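PDB 2YZK: orotate phosphoribosyltransferase from Aeropyrum pernix, which probably catalyses the magnesium-dependent transfer of ribosyl phosphate from 5-phosphoribose 1-diphosphate to orotate, giving orotidine monophosphate in pyrimidine biosynthesis. Local coordinates for residues L48-G52 against A139-V143; R32-G36 against P71-M75. All coordinates share one frame; numbering follows the deposited sequence.

Interaction 1. Residues L48-G52 against A139-V143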
ATOM      1  N   LEU A  48      -6.231  12.630  -9.025  1.00  8.56           N
ATOM      2  CA  LEU A  48      -7.018  12.125  -7.902  1.00  9.47           C
ATOM      3  C   LEU A  48      -7.310  13.256  -6.911  1.00  9.48           C
ATOM      4  O   LEU A  48      -8.413  13.360  -6.374  1.00 10.13           O
ATOM      5  CB  LEU A  48      -6.275  10.988  -7.186  1.00  9.20           C
ATOM      6  CG  LEU A  48      -6.304   9.633  -7.902  1.00  9.89           C
ATOM      7  CD1 LEU A  48      -5.216   8.738  -7.360  1.00 11.21           C
ATOM      8  CD2 LEU A  48      -7.670   8.987  -7.722  1.00 11.09           C
ATOM      9  N   LEU A  49      -6.313  14.101  -6.671  1.00 10.79           N
ATOM     10  CA  LEU A  49      -6.481  15.213  -5.744  1.00 10.81           C
ATOM     11  C   LEU A  49      -7.516  16.167  -6.309  1.00 13.22           C
ATOM     12  O   LEU A  49      -8.373  16.675  -5.590  1.00 13.20           O
ATOM     13  CB  LEU A  49      -5.141  15.931  -5.533  1.00 11.98           C
ATOM     14  CG  LEU A  49      -4.160  15.135  -4.664  1.00 11.96           C
ATOM     15  CD1 LEU A  49      -2.758  15.709  -4.747  1.00 13.41           C
ATOM     16  CD2 LEU A  49      -4.674  15.142  -3.224  1.00 13.08           C
ATOM     17  N   GLU A  50      -7.440  16.384  -7.616  1.00 14.42           N
ATOM     18  CA  GLU A  50      -8.368  17.265  -8.309  1.00 16.47           C
ATOM     19  C   GLU A  50      -9.819  16.789  -8.218  1.00 15.77           C
ATOM     20  O   GLU A  50     -10.704  17.557  -7.842  1.00 14.73           O
ATOM     21  CB  GLU A  50      -7.952  17.383  -9.775  1.00 20.49           C
ATOM     22  CG  GLU A  50      -8.898  18.178 -10.646  1.00 26.37           C
ATOM     23  CD  GLU A  50      -8.357  18.347 -12.053  1.00 28.53           C
ATOM     24  OE1 GLU A  50      -7.315  19.016 -12.209  1.00 30.23           O
ATOM     25  OE2 GLU A  50      -8.968  17.803 -12.998  1.00 31.73           O
ATOM     26  N   VAL A  51     -10.070  15.529  -8.563  1.00 13.11           N
ATOM     27  CA  VAL A  51     -11.434  15.007  -8.515  1.00 13.81           C
ATOM     28  C   VAL A  51     -11.904  14.774  -7.085  1.00 14.76           C
ATOM     29  O   VAL A  51     -13.101  14.864  -6.799  1.00 14.30           O
ATOM     30  CB  VAL A  51     -11.576  13.692  -9.330  1.00 15.51           C
ATOM     31  CG1 VAL A  51     -11.230  13.944 -10.791  1.00 15.13           C
ATOM     32  CG2 VAL A  51     -10.687  12.627  -8.756  1.00 18.33           C
ATOM     33  N   GLY A  52     -10.962  14.480  -6.190  1.00 13.58           N
ATOM     34  CA  GLY A  52     -11.303  14.264  -4.795  1.00 13.82           C
ATOM     35  C   GLY A  52     -11.864  15.551  -4.220  1.00 14.66           C
ATOM     36  O   GLY A  52     -12.668  15.543  -3.291  1.00 14.04           O
ATOM     37  N   ALA A 139     -16.261   7.827  -2.427  1.00 10.26           N
ATOM     38  CA  ALA A 139     -15.309   6.791  -2.820  1.00  9.39           C
ATOM     39  C   ALA A 139     -14.630   7.368  -4.057  1.00 10.24           C
ATOM     40  O   ALA A 139     -15.296   7.846  -4.979  1.00  9.91           O
ATOM     41  CB  ALA A 139     -16.027   5.487  -3.158  1.00 10.92           C
ATOM     42  N   LEU A 140     -13.304   7.322  -4.066  1.00  9.45           N
ATOM     43  CA  LEU A 140     -12.520   7.884  -5.148  1.00 10.26           C
ATOM     44  C   LEU A 140     -11.675   6.815  -5.826  1.00  9.59           C
ATOM     45  O   LEU A 140     -10.983   6.055  -5.157  1.00  9.05           O
ATOM     46  CB  LEU A 140     -11.630   8.991  -4.567  1.00  9.97           C
ATOM     47  CG  LEU A 140     -10.495   9.567  -5.406  1.00 10.54           C
ATOM     48  CD1 LEU A 140     -11.073  10.307  -6.592  1.00 12.43           C
ATOM     49  CD2 LEU A 140      -9.647  10.496  -4.536  1.00  9.43           C
ATOM     50  N   VAL A 141     -11.749   6.752  -7.153  1.00  8.77           N
ATOM     51  CA  VAL A 141     -10.972   5.783  -7.915  1.00  9.72           C
ATOM     52  C   VAL A 141     -10.359   6.448  -9.143  1.00  7.96           C
ATOM     53  O   VAL A 141     -10.770   7.535  -9.544  1.00  9.70           O
ATOM     54  CB  VAL A 141     -11.831   4.578  -8.392  1.00 10.16           C
ATOM     55  CG1 VAL A 141     -12.488   3.899  -7.201  1.00 10.10           C
ATOM     56  CG2 VAL A 141     -12.883   5.039  -9.391  1.00 11.69           C
ATOM     57  N   LEU A 142      -9.365   5.790  -9.725  1.00  8.30           N
ATOM     58  CA  LEU A 142      -8.706   6.303 -10.917  1.00  9.79           C
ATOM     59  C   LEU A 142      -9.571   6.000 -12.129  1.00 10.04           C
ATOM     60  O   LEU A 142      -9.834   6.877 -12.956  1.00 10.72           O
ATOM     61  CB  LEU A 142      -7.335   5.645 -11.097  1.00 11.64           C
ATOM     62  CG  LEU A 142      -6.199   6.188 -10.236  1.00 13.72           C
ATOM     63  CD1 LEU A 142      -5.004   5.247 -10.330  1.00 14.49           C
ATOM     64  CD2 LEU A 142      -5.829   7.598 -10.703  1.00 14.19           C
ATOM     65  N   VAL A 143     -10.019   4.754 -12.219  1.00  9.44           N
ATOM     66  CA  VAL A 143     -10.846   4.320 -13.335  1.00 10.32           C
ATOM     67  C   VAL A 143     -12.109   3.584 -12.910  1.00 10.65           C
ATOM     68  O   VAL A 143     -12.067   2.649 -12.110  1.00 11.51           O
ATOM     69  CB  VAL A 143     -10.050   3.395 -14.292  1.00 10.52           C
ATOM     70  CG1 VAL A 143     -10.972   2.847 -15.377  1.00 11.32           C
ATOM     71  CG2 VAL A 143      -8.903   4.165 -14.923  1.00  9.37           C
TER

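Interaction 2. Residues R32-G36 against P71-M75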
ATOM      1  N   ARG A  32      -1.792  -0.676 -11.539  1.00 13.00           N
ATOM      2  CA  ARG A  32      -0.573  -0.865 -10.760  1.00 11.10           C
ATOM      3  C   ARG A  32       0.665  -0.500 -11.575  1.00 10.21           C
ATOM      4  O   ARG A  32       1.680  -0.084 -11.020  1.00  8.89           O
ATOM      5  CB  ARG A  32      -0.473  -2.318 -10.282  1.00 10.82           C
ATOM      6  CG  ARG A  32      -1.565  -2.725  -9.295  1.00 11.88           C
ATOM      7  CD  ARG A  32      -1.518  -4.220  -9.004  1.00 11.07           C
ATOM      8  NE  ARG A  32      -1.636  -5.008 -10.228  1.00 12.26           N
ATOM      9  CZ  ARG A  32      -1.635  -6.337 -10.270  1.00 13.99           C
ATOM     10  NH1 ARG A  32      -1.525  -7.043  -9.152  1.00 13.30           N
ATOM     11  NH2 ARG A  32      -1.732  -6.961 -11.436  1.00 13.14           N
ATOM     12  N   ARG A  33       0.580  -0.645 -12.891  1.00 10.56           N
ATOM     13  CA  ARG A  33       1.723  -0.335 -13.740  1.00 10.94           C
ATOM     14  C   ARG A  33       2.111   1.141 -13.741  1.00 10.80           C
ATOM     15  O   ARG A  33       3.203   1.496 -14.167  1.00 10.47           O
ATOM     16  CB  ARG A  33       1.466  -0.831 -15.161  1.00 11.52           C
ATOM     17  CG  ARG A  33       1.342  -2.346 -15.237  1.00 15.11           C
ATOM     18  CD  ARG A  33       1.107  -2.806 -16.658  1.00 17.16           C
ATOM     19  NE  ARG A  33       2.299  -2.704 -17.494  1.00 18.53           N
ATOM     20  CZ  ARG A  33       3.288  -3.594 -17.501  1.00 20.94           C
ATOM     21  NH1 ARG A  33       3.235  -4.661 -16.711  1.00 21.28           N
ATOM     22  NH2 ARG A  33       4.325  -3.431 -18.312  1.00 21.25           N
ATOM     23  N   LEU A  34       1.232   2.005 -13.251  1.00 10.79           N
ATOM     24  CA  LEU A  34       1.558   3.424 -13.198  1.00 10.21           C
ATOM     25  C   LEU A  34       2.540   3.705 -12.060  1.00  9.97           C
ATOM     26  O   LEU A  34       3.255   4.708 -12.075  1.00 10.09           O
ATOM     27  CB  LEU A  34       0.299   4.256 -12.973  1.00 10.73           C
ATOM     28  CG  LEU A  34      -0.813   4.126 -14.009  1.00 12.82           C
ATOM     29  CD1 LEU A  34      -1.912   5.112 -13.658  1.00 13.23           C
ATOM     30  CD2 LEU A  34      -0.274   4.418 -15.404  1.00 14.25           C
ATOM     31  N   LEU A  35       2.567   2.816 -11.073  1.00  8.90           N
ATOM     32  CA  LEU A  35       3.431   3.002  -9.907  1.00  9.39           C
ATOM     33  C   LEU A  35       4.922   2.915 -10.194  1.00  8.26           C
ATOM     34  O   LEU A  35       5.730   3.528  -9.496  1.00  9.19           O
ATOM     35  CB  LEU A  35       3.061   1.981  -8.824  1.00  9.59           C
ATOM     36  CG  LEU A  35       1.626   2.093  -8.304  1.00 10.04           C
ATOM     37  CD1 LEU A  35       1.295   0.891  -7.436  1.00 10.95           C
ATOM     38  CD2 LEU A  35       1.473   3.391  -7.517  1.00 11.08           C
ATOM     39  N   GLY A  36       5.286   2.166 -11.229  1.00  8.10           N
ATOM     40  CA  GLY A  36       6.693   2.007 -11.557  1.00  9.55           C
ATOM     41  C   GLY A  36       7.332   3.153 -12.327  1.00 11.01           C
ATOM     42  O   GLY A  36       8.414   2.989 -12.883  1.00 12.87           O
ATOM     43  N   PRO A  71      -1.378   1.726  -2.287  1.00  8.61           N
ATOM     44  CA  PRO A  71      -0.289   2.664  -2.590  1.00  7.97           C
ATOM     45  C   PRO A  71      -0.828   4.059  -2.873  1.00  8.43           C
ATOM     46  O   PRO A  71      -0.249   5.065  -2.452  1.00  9.49           O
ATOM     47  CB  PRO A  71       0.365   2.048  -3.820  1.00  8.16           C
ATOM     48  CG  PRO A  71       0.113   0.577  -3.633  1.00  8.54           C
ATOM     49  CD  PRO A  71      -1.324   0.557  -3.180  1.00  7.89           C
ATOM     50  N   TRP A  72      -1.947   4.114  -3.591  1.00  8.05           N
ATOM     51  CA  TRP A  72      -2.566   5.385  -3.930  1.00  8.42           C
ATOM     52  C   TRP A  72      -3.028   6.137  -2.690  1.00  8.26           C
ATOM     53  O   TRP A  72      -2.787   7.338  -2.565  1.00  8.05           O
ATOM     54  CB  TRP A  72      -3.743   5.157  -4.876  1.00  9.06           C
ATOM     55  CG  TRP A  72      -3.320   4.495  -6.136  1.00  9.30           C
ATOM     56  CD1 TRP A  72      -3.548   3.200  -6.495  1.00  8.74           C
ATOM     57  CD2 TRP A  72      -2.523   5.069  -7.180  1.00  9.66           C
ATOM     58  NE1 TRP A  72      -2.941   2.926  -7.699  1.00  8.98           N
ATOM     59  CE2 TRP A  72      -2.303   4.056  -8.140  1.00 10.69           C
ATOM     60  CE3 TRP A  72      -1.972   6.339  -7.395  1.00 11.90           C
ATOM     61  CZ2 TRP A  72      -1.552   4.271  -9.302  1.00  9.81           C
ATOM     62  CZ3 TRP A  72      -1.221   6.557  -8.556  1.00 10.44           C
ATOM     63  CH2 TRP A  72      -1.021   5.522  -9.492  1.00  9.78           C
ATOM     64  N   ALA A  73      -3.680   5.428  -1.774  1.00  9.05           N
ATOM     65  CA  ALA A  73      -4.164   6.039  -0.541  1.00  8.10           C
ATOM     66  C   ALA A  73      -2.992   6.544   0.291  1.00  9.37           C
ATOM     67  O   ALA A  73      -3.034   7.647   0.837  1.00  9.62           O
ATOM     68  CB  ALA A  73      -4.976   5.032   0.266  1.00  9.23           C
ATOM     69  N   ALA A  74      -1.941   5.733   0.385  1.00  8.88           N
ATOM     70  CA  ALA A  74      -0.767   6.116   1.165  1.00 11.71           C
ATOM     71  C   ALA A  74      -0.099   7.361   0.588  1.00 12.37           C
ATOM     72  O   ALA A  74       0.297   8.255   1.330  1.00 10.89           O
ATOM     73  CB  ALA A  74       0.235   4.958   1.218  1.00  8.94           C
HETATM   74  N   MSE A  75       0.025   7.416  -0.735  1.00 17.43           N
HETATM   75  CA  MSE A  75       0.648   8.562  -1.378  1.00 12.23           C
HETATM   76  C   MSE A  75      -0.201   9.820  -1.224  1.00 11.36           C
HETATM   77  O   MSE A  75       0.336  10.904  -1.039  1.00  9.04           O
HETATM   78  CB  MSE A  75       0.925   8.249  -2.852  1.00 13.93           C
HETATM   79  CG  MSE A  75       1.903   7.089  -3.021  1.00 17.77           C
HETATM   80 SE   MSE A  75       2.123   6.545  -4.729  1.00 28.96          SE
HETATM   81  CE  MSE A  75       3.166   7.886  -5.303  1.00 24.97           C
TER

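Interaction 1. Residues L48-G52 against A139-V143
Leu-48 lays its branched end over the side chains of Leu-140 and Leu-142, reaching both from a single position on helix 38-58. The two leucines are met differently. Against Leu-140 the approach is slanted, CD2 of Leu-48 resting 3.7 Å from CG of Leu-140. Against Leu-142 the chains cross at close to a right angle, and CG of Leu-48 sits 3.5 Å from CD2 of Leu-142, closer than two carbons normally pack. CD1 of Leu-48 backs this up, 3.6 Å from the same Leu-142 CD2. What puts the fork there is the Leu-48 torsion, with CG anti to the carbonyl carbon (chi1 -77°). Replacing Leu-48 by alanine removes the fork and would probably open a gap facing CG of Leu-140 and CD2 of Leu-142.

Leu-140 points at the helix, and with CG anti to the backbone N (chi1 168°) its two methyls are carried out toward it. Its CD2 reaches main chain as well as side chain, lying 3.6 Å from Leu-48 O and 4.1 Å from Gly-52 CA. That carbonyl oxygen has its helical bond, Gly-52 N to Leu-48 O at 2.8 Å, so the methyl packs beside a satisfied polar atom. Val-51 also turns toward Leu-140, but its CG2 is modelled too close to CD1 of Leu-140 for the detail to be trusted. No hydrogen bond spans the segments; the contact is apolar and largely buried. Val-141, between the two leucines, directs its CB away from the helix, and its side chain lies near Asp-113, a predicted phosphoribosyl diphosphate-binding residue.

The axes of helix 48-52 and strand 139-141 come within 9.0 Å, their directions 149° apart, which is the layering of a helix on the central parallel sheet in the Rossmann-like type I phosphoribosyltransferase fold.

Interaction 2. Residues R32-G36 against P71-M75
Leu-35 lies over a face of the Trp-72 indole while Leu-34 meets its edge, so consecutive leucines grip one ring in two orientations. CD2 of Leu-35 stands 3.9 Å from the centroid of the six-membered ring of Trp-72, only 20° off the ring normal, which is the geometry of a CH-pi contact. It is displaced toward the rim, and its closest ring atom is Trp-72 CZ2, at 3.6 Å. Leu-34 instead brings CB into the indole plane, 3.9 Å from CH2 of Trp-72. Segment 32-36 thus presents two successive side chains to helix 70-80, joining the connection that follows the N-terminal antiparallel sheet to a helix of the phosphoribosyltransferase core. The other branch of Leu-35 turns to the proline: CD1 is 3.9 Å from CB of Pro-71, the two side chains crossing near a right angle. CG of Leu-35 is anti to its carbonyl carbon (chi1 -61°), and this sends the fork between Pro-71 and Trp-72. More loosely, selenomethionine Met-75 places SE 4.3 Å from Leu-35 CD2. Tyr-86 of the second subunit also packs on Leu-35, and Leu-78 of that subunit on Met-75.

From the N terminus the segments come in the order 32-36, 48-52, 71-75, 139-143, so the two contacts alternate along the chain and cross. Interaction 2 closes the shorter loop, which takes in all of helix 38-58 and strand 61-65 before returning on helix 70-80. Interaction 1 starts within that loop and closes a longer one, from helix 38-58 to the end of strand 135-141. Their centres are 13 Å apart, yet they meet at Trp-72: CE2 of Trp-72 lies 3.7 Å from CD1 of Leu-142, and its CE3 is 4.0 Å from CD1 of Leu-48. Packing therefore runs from the 32-36 connection through helix 70-80 to helix 38-58 and the central sheet.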